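Extracellular invertase (Aspergillus kawachii, PDB 5XH8) probably hydrolyses sucrose as a family 32 beta-fructofuranosidase and transfers fructosyl units between sugars to make fructooligosaccharides such as 1-kestose. Local coordinates at residues L22-L33 against Q363-L372. Numbering follows the deposited sequence.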
ATOM      1  N   LEU A  22     -12.291 -25.190  34.078  1.00 26.35           N
ATOM      2  CA  LEU A  22     -12.176 -24.000  34.912  1.00 24.29           C
ATOM      3  C   LEU A  22     -12.803 -22.727  34.289  1.00 25.04           C
ATOM      4  O   LEU A  22     -12.440 -21.614  34.657  1.00 25.12           O
ATOM      5  CB  LEU A  22     -10.720 -23.755  35.263  1.00 26.36           C
ATOM      6  CG  LEU A  22      -9.936 -24.882  35.970  1.00 27.32           C
ATOM      7  CD1 LEU A  22      -8.509 -24.438  36.187  1.00 26.44           C
ATOM      8  CD2 LEU A  22     -10.575 -25.258  37.307  1.00 27.02           C
ATOM      9  N   PHE A  23     -13.787 -22.885  33.414  1.00 26.30           N
ATOM     10  CA  PHE A  23     -14.404 -21.732  32.746  1.00 26.31           C
ATOM     11  C   PHE A  23     -14.987 -20.720  33.741  1.00 27.63           C
ATOM     12  O   PHE A  23     -14.698 -19.523  33.652  1.00 24.63           O
ATOM     13  CB  PHE A  23     -15.473 -22.196  31.751  1.00 26.54           C
ATOM     14  CG  PHE A  23     -16.080 -21.081  30.958  1.00 25.82           C
ATOM     15  CD1 PHE A  23     -15.421 -20.557  29.848  1.00 26.06           C
ATOM     16  CD2 PHE A  23     -17.314 -20.549  31.314  1.00 26.97           C
ATOM     17  CE1 PHE A  23     -15.989 -19.504  29.106  1.00 26.76           C
ATOM     18  CE2 PHE A  23     -17.877 -19.491  30.587  1.00 28.57           C
ATOM     19  CZ  PHE A  23     -17.205 -18.979  29.476  1.00 27.26           C
ATOM     20  N   GLU A  24     -15.751 -21.198  34.723  1.00 28.08           N
ATOM     21  CA  GLU A  24     -16.385 -20.304  35.699  1.00 27.76           C
ATOM     22  C   GLU A  24     -15.525 -19.901  36.883  1.00 27.78           C
ATOM     23  O   GLU A  24     -15.877 -18.957  37.595  1.00 29.26           O
ATOM     24  CB  GLU A  24     -17.722 -20.895  36.197  1.00 29.30           C
ATOM     25  CG  GLU A  24     -18.794 -21.087  35.120  1.00 32.17           C
ATOM     26  CD  GLU A  24     -19.316 -19.778  34.463  1.00 37.06           C
ATOM     27  OE1 GLU A  24     -18.949 -18.661  34.895  1.00 38.54           O
ATOM     28  OE2 GLU A  24     -20.099 -19.859  33.476  1.00 38.07           O
ATOM     29  N   THR A  25     -14.383 -20.562  37.075  1.00 26.74           N
ATOM     30  CA  THR A  25     -13.628 -20.487  38.322  1.00 25.21           C
ATOM     31  C   THR A  25     -13.342 -19.078  38.762  1.00 26.83           C
ATOM     32  O   THR A  25     -13.645 -18.700  39.918  1.00 26.28           O
ATOM     33  CB  THR A  25     -12.297 -21.256  38.191  1.00 26.10           C
ATOM     34  OG1 THR A  25     -12.578 -22.599  37.796  1.00 23.29           O
ATOM     35  CG2 THR A  25     -11.512 -21.273  39.515  1.00 27.84           C
ATOM     36  N   TRP A  26     -12.767 -18.306  37.834  1.00 24.52           N
ATOM     37  CA  TRP A  26     -12.279 -16.955  38.107  1.00 24.98           C
ATOM     38  C   TRP A  26     -12.998 -15.867  37.279  1.00 23.95           C
ATOM     39  O   TRP A  26     -12.601 -14.693  37.284  1.00 26.19           O
ATOM     40  CB  TRP A  26     -10.779 -16.934  37.844  1.00 24.83           C
ATOM     41  CG  TRP A  26      -9.968 -17.696  38.885  1.00 26.69           C
ATOM     42  CD1 TRP A  26     -10.133 -17.669  40.255  1.00 27.00           C
ATOM     43  CD2 TRP A  26      -8.839 -18.556  38.639  1.00 27.42           C
ATOM     44  NE1 TRP A  26      -9.184 -18.461  40.864  1.00 27.16           N
ATOM     45  CE2 TRP A  26      -8.385 -19.025  39.901  1.00 26.83           C
ATOM     46  CE3 TRP A  26      -8.165 -18.977  37.475  1.00 26.56           C
ATOM     47  CZ2 TRP A  26      -7.297 -19.879  40.029  1.00 26.90           C
ATOM     48  CZ3 TRP A  26      -7.073 -19.835  37.605  1.00 28.24           C
ATOM     49  CH2 TRP A  26      -6.644 -20.268  38.882  1.00 27.77           C
ATOM     50  N   ARG A  27     -14.071 -16.273  36.621  1.00 24.24           N
ATOM     51  CA  ARG A  27     -14.772 -15.457  35.645  1.00 24.78           C
ATOM     52  C   ARG A  27     -15.597 -14.342  36.296  1.00 24.91           C
ATOM     53  O   ARG A  27     -16.431 -14.595  37.164  1.00 23.63           O
ATOM     54  CB  ARG A  27     -15.673 -16.343  34.791  1.00 24.60           C
ATOM     55  CG  ARG A  27     -16.226 -15.677  33.537  1.00 25.00           C
ATOM     56  CD  ARG A  27     -16.905 -16.683  32.622  1.00 23.57           C
ATOM     57  NE  ARG A  27     -17.528 -16.004  31.492  1.00 23.63           N
ATOM     58  CZ  ARG A  27     -16.910 -15.578  30.385  1.00 22.85           C
ATOM     59  NH1 ARG A  27     -15.612 -15.781  30.178  1.00 23.02           N
ATOM     60  NH2 ARG A  27     -17.615 -14.938  29.459  1.00 23.50           N
ATOM     61  N   PRO A  28     -15.388 -13.105  35.847  1.00 24.58           N
ATOM     62  CA  PRO A  28     -16.208 -12.032  36.380  1.00 25.20           C
ATOM     63  C   PRO A  28     -17.643 -12.077  35.831  1.00 24.04           C
ATOM     64  O   PRO A  28     -17.898 -12.696  34.783  1.00 25.31           O
ATOM     65  CB  PRO A  28     -15.446 -10.783  35.941  1.00 25.04           C
ATOM     66  CG  PRO A  28     -14.796 -11.176  34.667  1.00 25.16           C
ATOM     67  CD  PRO A  28     -14.429 -12.617  34.840  1.00 26.62           C
ATOM     68  N   ARG A  29     -18.564 -11.426  36.536  1.00 24.02           N
ATOM     69  CA  ARG A  29     -19.957 -11.265  36.060  1.00 24.39           C
ATOM     70  C   ARG A  29     -20.364  -9.851  35.638  1.00 22.98           C
ATOM     71  O   ARG A  29     -21.370  -9.695  34.931  1.00 24.23           O
ATOM     72  CB  ARG A  29     -20.931 -11.787  37.123  1.00 25.12           C
ATOM     73  CG  ARG A  29     -21.022 -10.956  38.390  1.00 26.33           C
ATOM     74  CD  ARG A  29     -22.226 -11.389  39.239  1.00 29.07           C
ATOM     75  NE  ARG A  29     -22.113 -12.779  39.702  1.00 31.24           N
ATOM     76  CZ  ARG A  29     -22.276 -13.226  40.956  1.00 35.34           C
ATOM     77  NH1 ARG A  29     -22.620 -12.433  41.986  1.00 35.14           N
ATOM     78  NH2 ARG A  29     -22.120 -14.528  41.184  1.00 35.33           N
ATOM     79  N   ALA A  30     -19.629  -8.842  36.099  1.00 22.85           N
ATOM     80  CA  ALA A  30     -19.968  -7.428  35.878  1.00 24.07           C
ATOM     81  C   ALA A  30     -18.974  -6.690  34.946  1.00 25.10           C
ATOM     82  O   ALA A  30     -18.940  -5.454  34.939  1.00 25.06           O
ATOM     83  CB  ALA A  30     -20.029  -6.702  37.212  1.00 24.43           C
ATOM     84  N   HIS A  31     -18.183  -7.439  34.170  1.00 25.03           N
ATOM     85  CA  HIS A  31     -17.151  -6.865  33.289  1.00 24.21           C
ATOM     86  C   HIS A  31     -17.384  -7.234  31.818  1.00 23.73           C
ATOM     87  O   HIS A  31     -18.012  -8.248  31.500  1.00 22.86           O
ATOM     88  CB  HIS A  31     -15.763  -7.358  33.717  1.00 24.49           C
ATOM     89  CG  HIS A  31     -15.188  -6.608  34.873  1.00 24.91           C
ATOM     90  ND1 HIS A  31     -15.614  -6.803  36.168  1.00 25.82           N
ATOM     91  CD2 HIS A  31     -14.218  -5.674  34.934  1.00 24.39           C
ATOM     92  CE1 HIS A  31     -14.936  -6.010  36.972  1.00 24.85           C
ATOM     93  NE2 HIS A  31     -14.076  -5.322  36.249  1.00 26.38           N
ATOM     94  N   VAL A  32     -16.838  -6.411  30.926  1.00 22.23           N
ATOM     95  CA  VAL A  32     -16.882  -6.687  29.481  1.00 22.83           C
ATOM     96  C   VAL A  32     -15.776  -7.667  29.082  1.00 21.47           C
ATOM     97  O   VAL A  32     -14.590  -7.373  29.210  1.00 21.51           O
ATOM     98  CB  VAL A  32     -16.776  -5.377  28.628  1.00 22.35           C
ATOM     99  CG1 VAL A  32     -16.608  -5.687  27.133  1.00 22.59           C
ATOM    100  CG2 VAL A  32     -17.992  -4.532  28.858  1.00 22.62           C
ATOM    101  N   LEU A  33     -16.196  -8.829  28.592  1.00 20.69           N
ATOM    102  CA  LEU A  33     -15.305  -9.802  28.023  1.00 21.14           C
ATOM    103  C   LEU A  33     -16.137 -10.683  27.076  1.00 20.74           C
ATOM    104  O   LEU A  33     -17.348 -10.755  27.224  1.00 21.15           O
ATOM    105  CB  LEU A  33     -14.600 -10.612  29.139  1.00 20.90           C
ATOM    106  CG  LEU A  33     -15.311 -11.747  29.869  1.00 21.04           C
ATOM    107  CD1 LEU A  33     -14.330 -12.419  30.830  1.00 21.62           C
ATOM    108  CD2 LEU A  33     -16.567 -11.282  30.615  1.00 22.40           C
ATOM    109  N   GLN A 363      -7.869 -24.912  30.179  1.00 26.34           N
ATOM    110  CA  GLN A 363      -8.809 -25.227  31.259  1.00 25.73           C
ATOM    111  C   GLN A 363      -9.768 -24.062  31.475  1.00 24.82           C
ATOM    112  O   GLN A 363     -10.978 -24.245  31.616  1.00 25.17           O
ATOM    113  CB  GLN A 363      -8.037 -25.530  32.554  1.00 26.34           C
ATOM    114  CG  GLN A 363      -7.271 -26.853  32.516  1.00 26.77           C
ATOM    115  CD  GLN A 363      -6.012 -26.815  31.663  1.00 27.82           C
ATOM    116  OE1 GLN A 363      -5.357 -25.775  31.500  1.00 26.95           O
ATOM    117  NE2 GLN A 363      -5.653 -27.962  31.132  1.00 29.73           N
ATOM    118  N   GLN A 364      -9.226 -22.852  31.500  1.00 24.35           N
ATOM    119  CA  GLN A 364     -10.061 -21.675  31.686  1.00 25.40           C
ATOM    120  C   GLN A 364     -10.922 -21.426  30.443  1.00 23.98           C
ATOM    121  O   GLN A 364     -12.092 -21.111  30.558  1.00 23.63           O
ATOM    122  CB  GLN A 364      -9.202 -20.460  32.038  1.00 26.57           C
ATOM    123  CG  GLN A 364     -10.019 -19.252  32.441  1.00 28.73           C
ATOM    124  CD  GLN A 364      -9.198 -18.234  33.193  1.00 29.21           C
ATOM    125  OE1 GLN A 364      -9.317 -18.104  34.409  1.00 27.23           O
ATOM    126  NE2 GLN A 364      -8.348 -17.501  32.462  1.00 28.75           N
ATOM    127  N   ASN A 365     -10.345 -21.602  29.262  1.00 23.46           N
ATOM    128  CA  ASN A 365     -11.034 -21.351  28.010  1.00 25.19           C
ATOM    129  C   ASN A 365     -11.490 -19.888  27.833  1.00 24.35           C
ATOM    130  O   ASN A 365     -12.409 -19.622  27.060  1.00 24.91           O
ATOM    131  CB  ASN A 365     -12.216 -22.309  27.804  1.00 27.30           C
ATOM    132  CG  ASN A 365     -12.701 -22.335  26.353  1.00 30.01           C
ATOM    133  OD1 ASN A 365     -11.925 -22.171  25.436  1.00 32.20           O
ATOM    134  ND2 ASN A 365     -13.988 -22.502  26.158  1.00 31.39           N
ATOM    135  N   TRP A 366     -10.847 -18.964  28.550  1.00 23.59           N
ATOM    136  CA  TRP A 366     -10.930 -17.537  28.266  1.00 22.92           C
ATOM    137  C   TRP A 366      -9.685 -16.887  28.850  1.00 23.52           C
ATOM    138  O   TRP A 366      -9.007 -17.466  29.706  1.00 21.62           O
ATOM    139  CB  TRP A 366     -12.193 -16.872  28.835  1.00 23.44           C
ATOM    140  CG  TRP A 366     -12.332 -16.968  30.352  1.00 23.58           C
ATOM    141  CD1 TRP A 366     -12.915 -17.990  31.056  1.00 23.45           C
ATOM    142  CD2 TRP A 366     -11.872 -16.018  31.338  1.00 23.29           C
ATOM    143  NE1 TRP A 366     -12.851 -17.738  32.409  1.00 22.37           N
ATOM    144  CE2 TRP A 366     -12.206 -16.548  32.616  1.00 23.06           C
ATOM    145  CE3 TRP A 366     -11.226 -14.782  31.270  1.00 23.21           C
ATOM    146  CZ2 TRP A 366     -11.905 -15.889  33.806  1.00 22.97           C
ATOM    147  CZ3 TRP A 366     -10.955 -14.103  32.461  1.00 23.18           C
ATOM    148  CH2 TRP A 366     -11.281 -14.676  33.716  1.00 23.53           C
ATOM    149  N   THR A 367      -9.388 -15.691  28.354  1.00 22.78           N
ATOM    150  CA  THR A 367      -8.172 -14.971  28.698  1.00 22.97           C
ATOM    151  C   THR A 367      -8.435 -13.483  28.566  1.00 22.63           C
ATOM    152  O   THR A 367      -8.800 -13.014  27.486  1.00 22.00           O
ATOM    153  CB  THR A 367      -7.008 -15.328  27.748  1.00 22.93           C
ATOM    154  OG1 THR A 367      -6.816 -16.740  27.708  1.00 23.06           O
ATOM    155  CG2 THR A 367      -5.722 -14.651  28.192  1.00 23.56           C
ATOM    156  N   GLY A 368      -8.235 -12.752  29.667  1.00 22.17           N
ATOM    157  CA  GLY A 368      -8.393 -11.325  29.695  1.00 22.70           C
ATOM    158  C   GLY A 368      -9.798 -10.793  29.970  1.00 23.06           C
ATOM    159  O   GLY A 368     -10.816 -11.502  29.860  1.00 21.61           O
ATOM    160  N   THR A 369      -9.832  -9.506  30.291  1.00 21.57           N
ATOM    161  CA  THR A 369     -11.074  -8.772  30.426  1.00 21.89           C
ATOM    162  C   THR A 369     -10.795  -7.311  30.138  1.00 21.68           C
ATOM    163  O   THR A 369      -9.631  -6.898  30.148  1.00 20.98           O
ATOM    164  CB  THR A 369     -11.655  -8.925  31.845  1.00 21.74           C
ATOM    165  OG1 THR A 369     -12.957  -8.342  31.909  1.00 21.54           O
ATOM    166  CG2 THR A 369     -10.762  -8.266  32.882  1.00 22.54           C
ATOM    167  N   LEU A 370     -11.857  -6.546  29.859  1.00 21.27           N
ATOM    168  CA  LEU A 370     -11.778  -5.106  29.978  1.00 22.03           C
ATOM    169  C   LEU A 370     -12.114  -4.762  31.415  1.00 22.80           C
ATOM    170  O   LEU A 370     -12.864  -5.497  32.089  1.00 20.91           O
ATOM    171  CB  LEU A 370     -12.778  -4.401  29.050  1.00 22.46           C
ATOM    172  CG  LEU A 370     -12.670  -4.683  27.555  1.00 22.89           C
ATOM    173  CD1 LEU A 370     -13.505  -3.684  26.754  1.00 24.74           C
ATOM    174  CD2 LEU A 370     -11.225  -4.662  27.098  1.00 23.05           C
ATOM    175  N   LEU A 371     -11.572  -3.646  31.880  1.00 21.69           N
ATOM    176  CA  LEU A 371     -11.971  -3.101  33.182  1.00 23.33           C
ATOM    177  C   LEU A 371     -13.317  -2.364  33.082  1.00 23.86           C
ATOM    178  O   LEU A 371     -13.893  -2.203  31.986  1.00 22.62           O
ATOM    179  CB  LEU A 371     -10.864  -2.207  33.722  1.00 23.82           C
ATOM    180  CG  LEU A 371      -9.514  -2.923  33.871  1.00 24.24           C
ATOM    181  CD1 LEU A 371      -8.494  -1.968  34.481  1.00 26.60           C
ATOM    182  CD2 LEU A 371      -9.645  -4.177  34.723  1.00 25.44           C
ATOM    183  N   LEU A 372     -13.857  -1.969  34.233  1.00 24.37           N
ATOM    184  CA  LEU A 372     -15.128  -1.268  34.273  1.00 23.93           C
ATOM    185  C   LEU A 372     -15.025   0.033  33.429  1.00 22.67           C
ATOM    186  O   LEU A 372     -13.981   0.683  33.426  1.00 21.05           O
ATOM    187  CB  LEU A 372     -15.487  -0.868  35.715  1.00 24.62           C
ATOM    188  CG  LEU A 372     -15.622  -1.971  36.771  1.00 24.63           C
ATOM    189  CD1 LEU A 372     -15.672  -1.318  38.144  1.00 25.22           C
ATOM    190  CD2 LEU A 372     -16.835  -2.837  36.468  1.00 25.52           C
TER
HETATM  191  O   HOH W   1     -12.002 -18.871  35.327  1.00 29.57           O
HETATM  192  O   HOH W   2     -16.074  -3.833  31.732  1.00 24.26           O
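Leu22 N donates to Gln363 O (2.9 Å), and Leu370 N donates to Val32 O (2.9 Å) toward the other end, where the loop has turned back and His31, Val32 and Leu33 lie by Leu372, Leu370 and Thr369. Between these two bonds the loop swings away, farthest at Arg29, and the Trp366 indole reaches across to Phe23, Trp26, Arg27 and Pro28. CB of Trp366 already points at the loop; with chi1 at 60°, NE1 donates to Phe23 O (2.9 Å), in the carbonyl plane and on a lone pair. Arg27 NH1 lies over one indole face, 3.5 Å from Trp366 CG, in a cation-pi contact with the guanidinium steeply inclined to the ring. Gln364 CD lies over the opposite face, and Gln364 NE2 donates to Trp366 O. The indole edge meets the Phe23 face in a T-shaped stack, planes at 83°. Phe23 CZ sits over the centre of the Arg27 guanidinium. Leu372 CD2 makes a CH-pi contact over the His31 ring. One water links Val32 N to Leu371 O. This buried contact joins the loop before strand 37-47 to helix 361-364 and strand 366-385 of the beta-propeller, facing the C-terminal beta-sandwich, whose strand 550-555 packs on Pro28, His31 and Leu372. His31 is hydrogen-bonded at ND1 to Asp547 and at NE2 to Glu552. Arg27 NE forms a salt bridge with the C-terminal carboxylate of Tyr605, and NH2 bonds to Pro34 O.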